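PDB 6UZI: dihydrolipoyl dehydrogenase from Elizabethkingia anophelis NUHP1, which probably catalyses the NAD(+)-dependent reoxidation of dihydrolipoyl groups carried on lysines of partner proteins, using one bound FAD per subunit. Local coordinates for residues A[206-218]-A[233-246]. Numbering follows the deposited sequence.
Sequences SDVTVVEYLDKII and LKKQGMKFMLSTAV. With EDO (1,2-ethanediol), chain I.
The ring of Phe240 lies between Val210 and Ile217: CD2 meets Val210 CB at 3.8 Å, and the CG2 methyl of Ile217 reaches CE2 at 3.7 Å. Ile217 can do so because its CG1 takes the crowded position between backbone N and carbonyl carbon (chi1 65°), sending CG2 to the ring. Leu233, from the last turn of helix 223-236, borders the ring edge in plane through CB and approaches Ile217 CD1 with its own CD1. Leu242 fills the hollow of the 212-217 turn, with CB on Leu214 O (3.5 Å), CD1 on Asp215 O (3.6 Å) and CD2 toward Ile217 CG2 and Glu212 OE1. Val210 CG2 meets the sulfur of Met238, whose CG packs on Val208 CG1. On the other face of the sheet, the CE methyl of Met241 reaches Thr209 CG2 at 3.8 Å, and Val211 CG1 fits against the methyls of Thr244 and Val246. Thr209 OG1 is hydrogen-bonded to His184 NE2.

Strands 207-211 and 239-241 run parallel, joined by four nearly straight hydrogen bonds: Lys239 N to Val208 O, Val210 N to Lys239 O, Met241 N to Val210 O (2.8 Å) and Glu212 N to Met241 O. Beyond them, Tyr213 CD2 rests on Ala245 CB at 3.6 Å.

This is a beta-alpha-beta crossover at the edge of the parallel sheet of the Rossmann-type, probably NAD-binding, domain. Glu212, predicted to bind NAD(+), also accepts from Thr244 N through its O; gripped at both N and O, its main chain is probably fixed in place.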
# COMPACT_ATOMS: atom_id res chain seq x y z
N SER A 206 -26.18 -3.21 -8.97
CA SER A 206 -27.29 -3.30 -8.03
C SER A 206 -27.58 -1.95 -7.39
O SER A 206 -26.70 -1.10 -7.25
CB SER A 206 -26.99 -4.31 -6.91
OG SER A 206 -26.92 -5.64 -7.38
N ASP A 207 -28.85 -1.77 -7.02
CA ASP A 207 -29.20 -0.76 -6.03
C ASP A 207 -28.97 -1.38 -4.65
O ASP A 207 -29.36 -2.52 -4.42
CB ASP A 207 -30.66 -0.33 -6.18
CG ASP A 207 -30.84 0.77 -7.19
OD1 ASP A 207 -29.85 1.46 -7.51
OD2 ASP A 207 -31.98 0.95 -7.66
N VAL A 208 -28.31 -0.65 -3.76
CA VAL A 208 -27.99 -1.16 -2.44
C VAL A 208 -28.49 -0.17 -1.39
O VAL A 208 -28.11 1.00 -1.41
CB VAL A 208 -26.49 -1.41 -2.25
CG1 VAL A 208 -26.24 -2.01 -0.88
CG2 VAL A 208 -25.96 -2.31 -3.35
N THR A 209 -29.33 -0.65 -0.48
CA THR A 209 -29.81 0.13 0.65
C THR A 209 -29.41 -0.58 1.93
O THR A 209 -29.70 -1.77 2.11
CB THR A 209 -31.33 0.32 0.59
OG1 THR A 209 -31.71 0.82 -0.70
CG2 THR A 209 -31.79 1.31 1.65
N VAL A 210 -28.72 0.14 2.81
CA VAL A 210 -28.30 -0.39 4.10
C VAL A 210 -29.32 0.10 5.13
O VAL A 210 -29.47 1.31 5.33
CB VAL A 210 -26.87 0.06 4.46
CG1 VAL A 210 -26.52 -0.30 5.89
CG2 VAL A 210 -25.86 -0.52 3.48
N VAL A 211 -30.01 -0.83 5.77
CA VAL A 211 -31.00 -0.51 6.80
C VAL A 211 -30.45 -0.99 8.12
O VAL A 211 -30.25 -2.19 8.33
CB VAL A 211 -32.37 -1.12 6.49
CG1 VAL A 211 -33.39 -0.65 7.51
CG2 VAL A 211 -32.81 -0.69 5.10
N GLU A 212 -30.24 -0.05 9.03
CA GLU A 212 -29.45 -0.30 10.22
C GLU A 212 -30.03 0.43 11.42
O GLU A 212 -30.55 1.54 11.29
CB GLU A 212 -28.01 0.14 9.94
CG GLU A 212 -27.07 0.25 11.08
CD GLU A 212 -25.68 0.57 10.57
OE1 GLU A 212 -25.57 0.77 9.34
OE2 GLU A 212 -24.72 0.60 11.38
N TYR A 213 -29.98 -0.23 12.57
CA TYR A 213 -30.43 0.38 13.81
C TYR A 213 -29.43 1.39 14.35
O TYR A 213 -29.81 2.30 15.10
CB TYR A 213 -30.69 -0.67 14.88
CG TYR A 213 -31.29 -0.06 16.13
CD1 TYR A 213 -30.61 -0.05 17.34
CD2 TYR A 213 -32.55 0.54 16.08
CE1 TYR A 213 -31.18 0.53 18.48
CE2 TYR A 213 -33.13 1.12 17.19
CZ TYR A 213 -32.45 1.11 18.39
OH TYR A 213 -33.03 1.69 19.50
N LEU A 214 -28.15 1.26 13.99
CA LEU A 214 -27.12 2.10 14.56
C LEU A 214 -27.17 3.50 13.96
O LEU A 214 -27.69 3.70 12.85
CB LEU A 214 -25.75 1.46 14.30
CG LEU A 214 -25.72 -0.03 14.71
CD1 LEU A 214 -24.36 -0.68 14.44
CD2 LEU A 214 -26.20 -0.28 16.13
N ASP A 215 -26.61 4.47 14.69
CA ASP A 215 -26.74 5.87 14.29
C ASP A 215 -25.66 6.33 13.33
O ASP A 215 -25.73 7.45 12.82
CB ASP A 215 -26.72 6.78 15.51
CG ASP A 215 -27.83 6.46 16.49
OD1 ASP A 215 -28.96 6.17 16.02
OD2 ASP A 215 -27.57 6.48 17.71
N LYS A 216 -24.66 5.49 13.07
CA LYS A 216 -23.57 5.77 12.15
C LYS A 216 -22.99 4.43 11.74
O LYS A 216 -23.07 3.46 12.50
CB LYS A 216 -22.52 6.69 12.76
CG LYS A 216 -22.04 6.26 14.13
CD LYS A 216 -21.13 7.29 14.77
CE LYS A 216 -20.47 6.70 16.03
NZ LYS A 216 -19.42 7.56 16.66
N ILE A 217 -22.39 4.37 10.56
CA ILE A 217 -21.81 3.11 10.11
C ILE A 217 -20.43 2.92 10.74
O ILE A 217 -19.79 3.87 11.19
CB ILE A 217 -21.74 3.06 8.57
CG1 ILE A 217 -20.79 4.12 8.02
CG2 ILE A 217 -23.14 3.24 7.98
CD1 ILE A 217 -20.56 4.03 6.53
N ILE A 218 -19.97 1.67 10.75
CA ILE A 218 -18.75 1.20 11.43
C ILE A 218 -18.54 1.97 12.73
O ILE A 218 -17.55 2.70 12.88
CB ILE A 218 -17.52 1.26 10.51
CG1 ILE A 218 -17.34 2.63 9.84
CG2 ILE A 218 -17.60 0.17 9.46
CD1 ILE A 218 -15.97 2.88 9.28
N LEU A 233 -19.34 6.34 0.31
CA LEU A 233 -20.24 5.29 -0.15
C LEU A 233 -21.53 5.87 -0.73
O LEU A 233 -22.05 5.37 -1.74
CB LEU A 233 -20.51 4.32 0.99
CG LEU A 233 -19.35 3.38 1.34
CD1 LEU A 233 -19.69 2.46 2.50
CD2 LEU A 233 -18.91 2.57 0.13
N LYS A 234 -22.05 6.96 -0.14
CA LYS A 234 -23.19 7.64 -0.74
C LYS A 234 -22.82 8.17 -2.12
O LYS A 234 -23.61 8.06 -3.07
CB LYS A 234 -23.68 8.82 0.12
CG LYS A 234 -24.49 8.49 1.40
CD LYS A 234 -25.20 9.77 1.93
CE LYS A 234 -25.81 9.61 3.32
NZ LYS A 234 -27.10 8.88 3.32
N LYS A 235 -21.62 8.72 -2.25
CA LYS A 235 -21.17 9.23 -3.54
C LYS A 235 -21.11 8.13 -4.57
O LYS A 235 -21.31 8.39 -5.76
CB LYS A 235 -19.81 9.91 -3.37
CG LYS A 235 -19.28 10.65 -4.59
CD LYS A 235 -17.94 11.30 -4.27
CE LYS A 235 -16.77 10.50 -4.80
NZ LYS A 235 -15.64 11.41 -5.16
N GLN A 236 -20.88 6.89 -4.14
CA GLN A 236 -20.81 5.75 -5.03
C GLN A 236 -22.18 5.17 -5.36
O GLN A 236 -22.27 4.31 -6.24
CB GLN A 236 -19.94 4.66 -4.41
CG GLN A 236 -18.52 5.12 -4.18
CD GLN A 236 -17.71 4.13 -3.38
OE1 GLN A 236 -17.93 2.92 -3.46
NE2 GLN A 236 -16.79 4.64 -2.58
N GLY A 237 -23.23 5.61 -4.68
CA GLY A 237 -24.58 5.16 -4.97
C GLY A 237 -25.25 4.39 -3.85
O GLY A 237 -26.45 4.07 -3.98
N MET A 238 -24.55 4.06 -2.77
CA MET A 238 -25.19 3.32 -1.69
C MET A 238 -26.14 4.24 -0.92
O MET A 238 -25.86 5.42 -0.71
CB MET A 238 -24.13 2.74 -0.74
CG MET A 238 -24.61 1.54 0.06
SD MET A 238 -23.28 0.72 0.96
CE MET A 238 -22.36 -0.09 -0.35
N LYS A 239 -27.28 3.70 -0.54
CA LYS A 239 -28.27 4.41 0.26
C LYS A 239 -28.22 3.90 1.70
O LYS A 239 -27.94 2.73 1.94
CB LYS A 239 -29.68 4.24 -0.32
CG LYS A 239 -29.87 4.80 -1.73
CD LYS A 239 -30.21 6.28 -1.70
CE LYS A 239 -30.20 6.90 -3.10
NZ LYS A 239 -28.82 7.19 -3.61
N PHE A 240 -28.47 4.80 2.65
CA PHE A 240 -28.39 4.47 4.07
C PHE A 240 -29.65 4.92 4.79
O PHE A 240 -30.02 6.10 4.73
CB PHE A 240 -27.16 5.12 4.71
CG PHE A 240 -25.87 4.54 4.25
CD1 PHE A 240 -25.20 5.07 3.15
CD2 PHE A 240 -25.32 3.45 4.90
CE1 PHE A 240 -24.01 4.52 2.72
CE2 PHE A 240 -24.13 2.90 4.47
CZ PHE A 240 -23.48 3.44 3.38
N MET A 241 -30.26 3.99 5.51
CA MET A 241 -31.41 4.24 6.38
C MET A 241 -30.96 3.90 7.80
O MET A 241 -31.11 2.77 8.26
CB MET A 241 -32.60 3.41 5.95
CG MET A 241 -33.32 3.97 4.73
SD MET A 241 -34.72 2.95 4.26
CE MET A 241 -34.90 3.38 2.54
N LEU A 242 -30.36 4.87 8.47
CA LEU A 242 -29.80 4.65 9.79
C LEU A 242 -30.84 4.87 10.89
O LEU A 242 -31.93 5.39 10.64
CB LEU A 242 -28.60 5.58 10.01
CG LEU A 242 -27.46 5.53 8.98
CD1 LEU A 242 -26.28 6.39 9.40
CD2 LEU A 242 -27.03 4.10 8.73
N SER A 243 -30.49 4.45 12.11
CA SER A 243 -31.34 4.60 13.30
C SER A 243 -32.74 4.05 13.06
O SER A 243 -33.75 4.66 13.43
CB SER A 243 -31.41 6.06 13.74
OG SER A 243 -30.12 6.60 14.00
N THR A 244 -32.81 2.87 12.44
CA THR A 244 -34.07 2.30 11.98
C THR A 244 -34.17 0.88 12.51
O THR A 244 -33.31 0.04 12.22
CB THR A 244 -34.15 2.33 10.45
OG1 THR A 244 -33.96 3.67 10.00
CG2 THR A 244 -35.49 1.85 9.97
N ALA A 245 -35.22 0.60 13.28
CA ALA A 245 -35.37 -0.67 13.97
C ALA A 245 -36.26 -1.58 13.12
O ALA A 245 -37.47 -1.36 13.02
CB ALA A 245 -35.97 -0.47 15.36
N VAL A 246 -35.64 -2.61 12.53
CA VAL A 246 -36.37 -3.56 11.70
C VAL A 246 -37.22 -4.45 12.59
O VAL A 246 -36.80 -4.85 13.68
CB VAL A 246 -35.40 -4.40 10.85
CG1 VAL A 246 -36.15 -5.44 10.05
CG2 VAL A 246 -34.58 -3.52 9.93
C1 EDO I . -33.81 -4.94 14.73
O1 EDO I . -33.70 -5.64 15.97
C2 EDO I . -32.73 -3.86 14.65
O2 EDO I . -32.69 -3.28 13.33
O HOH W 1 -28.01 2.00 -4.82